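Local coordinates for protein DsvD (Desulfovibrio vulgaris, PDB 1UCR), which may play an essential role in dissimilatory sulfite reduction and possibly interacts with DNA through its winged-helix motif, at residues Y23-F27 / V39-L43; D49-E53 / G64-G69. All blocks are in the same frame, centred on the assembly; numbering follows the deposited sequence. Where two conformers were deposited one is given.

Interaction 1: Y23-F27 / V39-L43; sequences YFNDF and VKKIL
Phe24, in the first turn of helix 24-30, lays its ring against Lys40 on helix 36-48, and the two side chains cross at about a right angle. With CG anti to the backbone N (chi1 175°), the ring lies beside the other helix. Its rim atom CE1 comes 3.6 Å from Lys40 N, which meets the ring at its edge, in plane. The lysine chain bends at CB-CG and again at CG-CD, folding back so that Lys40 CE stands over one face, offset toward the rim, 4.0 Å from the centroid of the Phe24 ring. The ammonium follows as an off-centre cation-pi partner: Lys40 NZ is 4.4 Å from the same centroid, 27° off the ring normal. A hydrogen bond from Lys40 NZ to Tyr63 OH on strand 60-65 holds this charged end.

One turn further on, Phe27 is directed toward the partner helix. Leu43 CD2 sits over the centre of one face in a CH-pi contact, 4.0 Å from the centroid of the Phe27 ring, while the other methyl, Leu43 CD1, lies 3.8 Å from Phe27 CD1 and also reaches the edge of Phe24. Both leucine branches thus touch Phe27, and CD1 is shared with Phe24. Val39 CG1 does similar double duty, 3.9 Å from Phe27 CB and touching Phe24 CE1. No hydrogen bond joins the segments.

The contact packs two helices of the winged-helix fold against each other. Helix 3-12 adds Val8 to both Phe27 and Leu43, whereas strand 60-65 borders the opening turn, pairing Thr61 with Phe24 through the backbone.

Interaction 2: D49-E53 / G64-G69; sequences DEVLE and GLKGAG
Glu53 reaches across from strand 52-57 to the turn that leads out of strand 60-65, where its carboxylate takes two backbone N-H groups. Gly69 N donates to the syn lone pair of Glu53 OE1 at 2.7 Å, and Gly67 N reaches Glu53 OE2 at 2.9 Å from above the carboxylate plane. CG sits between the backbone N and the carbonyl carbon (chi1 59°), and the chain beyond it is extended, which brings the carboxylate to the start of helix 68-74. Gly67, the N-cap residue, takes the third position of a type II turn that Ala68 N closes by bonding Leu65 O; its positive phi suits glycine.

The backbone of Glu53 pairs with Gly64 as an antiparallel hydrogen-bonded pair: Glu53 N to Gly64 O spans 2.8 Å, and Gly64 N returns a bond to Glu53 O. The register continues through the non-hydrogen-bonded pair Leu52-Leu65 to Lys66 N, which bonds Val51 O at 2.9 Å.

Lys66 lies alongside Glu50, its CB 3.1 Å from Glu50 O, a buried carbonyl oxygen without a polar partner. Glu50, just past the end of helix 36-48, has the positive phi of a Schellman motif. Waters bridge the ammonium to strand 52-57: one links Lys66 NZ to Leu52 O, another to Glu53 OE2. Lys66 NZ and Glu50 OE2 remain 4.1 Å apart, beyond a salt bridge, and Glu50 OE2 bonds Gln6 NE2 of the second subunit.

A carboxylate gripped by N-H groups at a helix N-terminus would probably be stabilised in its charged form by the helix dipole, with the water-linked lysine adding to the effect.

How the interactions relate
Both interactions are largely buried, yet they lie on opposite sides of the chain's centre and differ in chemistry. Interaction 1 joins two helices through aromatic and aliphatic side chains, with a partly exposed lysine at the edge. Interaction 2 closes the base of the hairpin of strands 52-57 and 60-65 with backbone pairing, a carboxylate and bridging waters, and borders the second subunit, which does not touch interaction 1. Helix 36-48 runs from one to the other, ending just before strand 52-57. The two meet directly where Leu43 CD2 packs on Leu52 CD1 at 3.7 Å, joining the hydrophobic core between the helices to the inner side of the hairpin.

Interaction 1: Y23-F27 / V39-L43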
# COMPACT_ATOMS: atom_id res chain seq x y z
N TYR B 23 -15.57 4.75 -0.68
CA TYR B 23 -16.16 5.44 0.46
C TYR B 23 -16.08 4.65 1.74
O TYR B 23 -16.11 3.43 1.72
CB TYR B 23 -17.67 5.71 0.18
CG TYR B 23 -17.84 6.68 -0.96
CD1 TYR B 23 -18.39 6.26 -2.18
CD2 TYR B 23 -17.48 8.02 -0.85
CE1 TYR B 23 -18.57 7.18 -3.22
CE2 TYR B 23 -17.61 8.92 -1.85
CZ TYR B 23 -18.17 8.47 -3.06
OH TYR B 23 -18.27 9.40 -4.08
N PHE B 24 -16.09 5.37 2.86
CA PHE B 24 -16.27 4.68 4.14
C PHE B 24 -17.40 3.69 4.09
O PHE B 24 -17.28 2.54 4.50
CB PHE B 24 -16.54 5.77 5.21
CG PHE B 24 -16.85 5.11 6.55
CD1 PHE B 24 -15.89 4.35 7.24
CD2 PHE B 24 -18.09 5.20 7.12
CE1 PHE B 24 -16.18 3.72 8.43
CE2 PHE B 24 -18.41 4.61 8.36
CZ PHE B 24 -17.44 3.86 9.02
N ASN B 25 -18.56 4.07 3.53
CA ASN B 25 -19.72 3.22 3.52
C ASN B 25 -19.60 2.07 2.53
O ASN B 25 -20.32 1.09 2.66
CB ASN B 25 -20.99 4.01 3.22
CG ASN B 25 -21.48 4.86 4.36
OD1 ASN B 25 -20.96 4.82 5.46
ND2 ASN B 25 -22.49 5.65 4.06
N ASP B 26 -18.65 2.13 1.57
CA ASP B 26 -18.37 0.92 0.80
C ASP B 26 -17.82 -0.20 1.71
O ASP B 26 -18.13 -1.36 1.51
CB ASP B 26 -17.36 1.19 -0.31
CG ASP B 26 -17.95 1.91 -1.53
OD1 ASP B 26 -19.01 1.47 -2.01
OD2 ASP B 26 -17.29 2.86 -1.99
N PHE B 27 -17.02 0.20 2.72
CA PHE B 27 -16.44 -0.82 3.62
C PHE B 27 -17.48 -1.33 4.59
O PHE B 27 -17.55 -2.54 4.87
CB PHE B 27 -15.23 -0.24 4.36
CG PHE B 27 -14.13 0.13 3.40
CD1 PHE B 27 -13.97 1.45 3.01
CD2 PHE B 27 -13.28 -0.85 2.86
CE1 PHE B 27 -13.02 1.81 2.08
CE2 PHE B 27 -12.29 -0.48 1.97
CZ PHE B 27 -12.17 0.85 1.58
N VAL B 39 -15.47 -0.47 12.02
CA VAL B 39 -14.94 -0.31 10.66
C VAL B 39 -14.12 0.96 10.58
O VAL B 39 -13.02 0.99 10.03
CB VAL B 39 -16.08 -0.35 9.60
CG1 VAL B 39 -15.49 -0.15 8.21
CG2 VAL B 39 -16.86 -1.65 9.68
N LYS B 40 -14.63 2.06 11.16
CA LYS B 40 -13.85 3.29 11.16
C LYS B 40 -12.54 3.10 11.89
O LYS B 40 -11.50 3.54 11.42
CB LYS B 40 -14.67 4.43 11.81
CG LYS B 40 -13.89 5.75 11.87
CD LYS B 40 -13.52 6.44 10.56
CE LYS B 40 -14.77 6.95 9.80
NZ LYS B 40 -14.30 7.76 8.58
N LYS B 41 -12.53 2.40 13.03
CA LYS B 41 -11.27 2.18 13.76
C LYS B 41 -10.29 1.36 12.96
O LYS B 41 -9.10 1.67 12.94
CB LYS B 41 -11.59 1.53 15.11
CG LYS B 41 -12.23 2.45 16.16
CD LYS B 41 -11.28 3.47 16.74
CE LYS B 41 -11.87 4.38 17.81
NZ LYS B 41 -12.50 3.70 18.98
N ILE B 42 -10.76 0.28 12.32
CA ILE B 42 -9.75 -0.50 11.60
C ILE B 42 -9.22 0.19 10.38
O ILE B 42 -8.01 0.08 10.10
CB ILE B 42 -10.18 -1.92 11.30
CG1 ILE B 42 -11.22 -1.99 10.25
CG2 ILE B 42 -10.56 -2.72 12.55
CD1 ILE B 42 -11.50 -3.42 9.80
N LEU B 43 -10.07 0.94 9.67
CA LEU B 43 -9.56 1.71 8.53
C LEU B 43 -8.56 2.76 9.00
O LEU B 43 -7.52 2.99 8.33
CB LEU B 43 -10.75 2.39 7.81
CG LEU B 43 -11.66 1.42 7.05
CD1 LEU B 43 -12.89 2.18 6.56
CD2 LEU B 43 -10.95 0.78 5.85

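Interaction 2: D49-E53 / G64-G69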
# COMPACT_ATOMS: atom_id res chain seq x y z
N ASP B 49 -0.84 3.11 9.78
CA ASP B 49 0.25 2.21 9.39
C ASP B 49 0.71 2.37 7.95
O ASP B 49 1.67 1.70 7.55
CB ASP B 49 -0.20 0.78 9.65
CG ASP B 49 -0.25 0.56 11.16
OD1 ASP B 49 -0.86 -0.35 11.64
OD2 ASP B 49 0.43 1.28 11.96
N GLU B 50 0.04 3.21 7.19
CA GLU B 50 0.35 3.56 5.82
C GLU B 50 0.10 2.39 4.88
O GLU B 50 0.62 2.39 3.75
CB GLU B 50 1.77 4.12 5.64
CG GLU B 50 1.93 5.39 6.48
CD GLU B 50 3.23 6.05 6.30
OE1 GLU B 50 3.94 6.32 7.30
OE2 GLU B 50 3.60 6.32 5.14
N VAL B 51 -0.74 1.45 5.28
CA VAL B 51 -1.28 0.46 4.35
C VAL B 51 -2.32 1.12 3.46
O VAL B 51 -2.44 0.82 2.29
CB VAL B 51 -1.88 -0.72 5.11
CG1 VAL B 51 -2.54 -1.72 4.18
CG2 VAL B 51 -0.79 -1.39 5.92
N LEU B 52 -3.11 2.03 4.06
CA LEU B 52 -4.10 2.79 3.32
C LEU B 52 -3.73 4.26 3.29
O LEU B 52 -2.95 4.74 4.13
CB LEU B 52 -5.51 2.72 3.96
CG LEU B 52 -6.08 1.31 4.06
CD1 LEU B 52 -7.45 1.35 4.73
CD2 LEU B 52 -6.17 0.63 2.71
N GLU B 53 -4.31 4.97 2.33
CA GLU B 53 -4.33 6.44 2.29
C GLU B 53 -5.78 6.89 2.40
O GLU B 53 -6.72 6.18 2.04
CB GLU B 53 -3.62 6.92 1.06
CG GLU B 53 -4.17 6.43 -0.24
CD GLU B 53 -3.29 6.64 -1.42
OE1 GLU B 53 -3.86 6.57 -2.55
OE2 GLU B 53 -2.06 6.83 -1.31
N GLY B 64 -8.08 4.10 0.15
CA GLY B 64 -7.51 3.18 -0.83
C GLY B 64 -6.13 2.74 -0.39
O GLY B 64 -5.60 3.23 0.60
N LEU B 65 -5.58 1.75 -1.11
CA LEU B 65 -4.24 1.31 -0.74
C LEU B 65 -3.18 2.39 -0.98
O LEU B 65 -3.28 3.18 -1.92
CB LEU B 65 -3.88 0.06 -1.62
CG LEU B 65 -4.64 -1.18 -1.17
CD1 LEU B 65 -4.56 -2.26 -2.26
CD2 LEU B 65 -4.18 -1.76 0.18
N LYS B 66 -2.17 2.48 -0.10
CA LYS B 66 -1.13 3.50 -0.21
C LYS B 66 -0.53 3.48 -1.59
O LYS B 66 -0.11 2.41 -2.06
CB LYS B 66 -0.06 3.18 0.83
CG LYS B 66 0.97 4.27 0.99
CD LYS B 66 0.35 5.49 1.69
CE LYS B 66 1.43 6.49 2.12
NZ LYS B 66 0.69 7.73 2.59
N GLY B 67 -0.44 4.64 -2.19
CA GLY B 67 0.13 4.77 -3.53
C GLY B 67 -0.91 4.75 -4.62
O GLY B 67 -0.61 5.18 -5.76
N ALA B 68 -2.14 4.30 -4.39
CA ALA B 68 -3.13 4.19 -5.46
C ALA B 68 -3.47 5.53 -6.06
O ALA B 68 -3.68 5.57 -7.31
CB ALA B 68 -4.40 3.53 -4.92
N GLY B 69 -3.54 6.56 -5.21
CA GLY B 69 -3.86 7.91 -5.75
C GLY B 69 -2.86 8.40 -6.75
O GLY B 69 -3.17 8.91 -7.88
O HOH W 1 2.69 9.26 3.48
O HOH W 2 -1.35 6.94 4.56
O HOH W 3 -0.54 8.58 0.17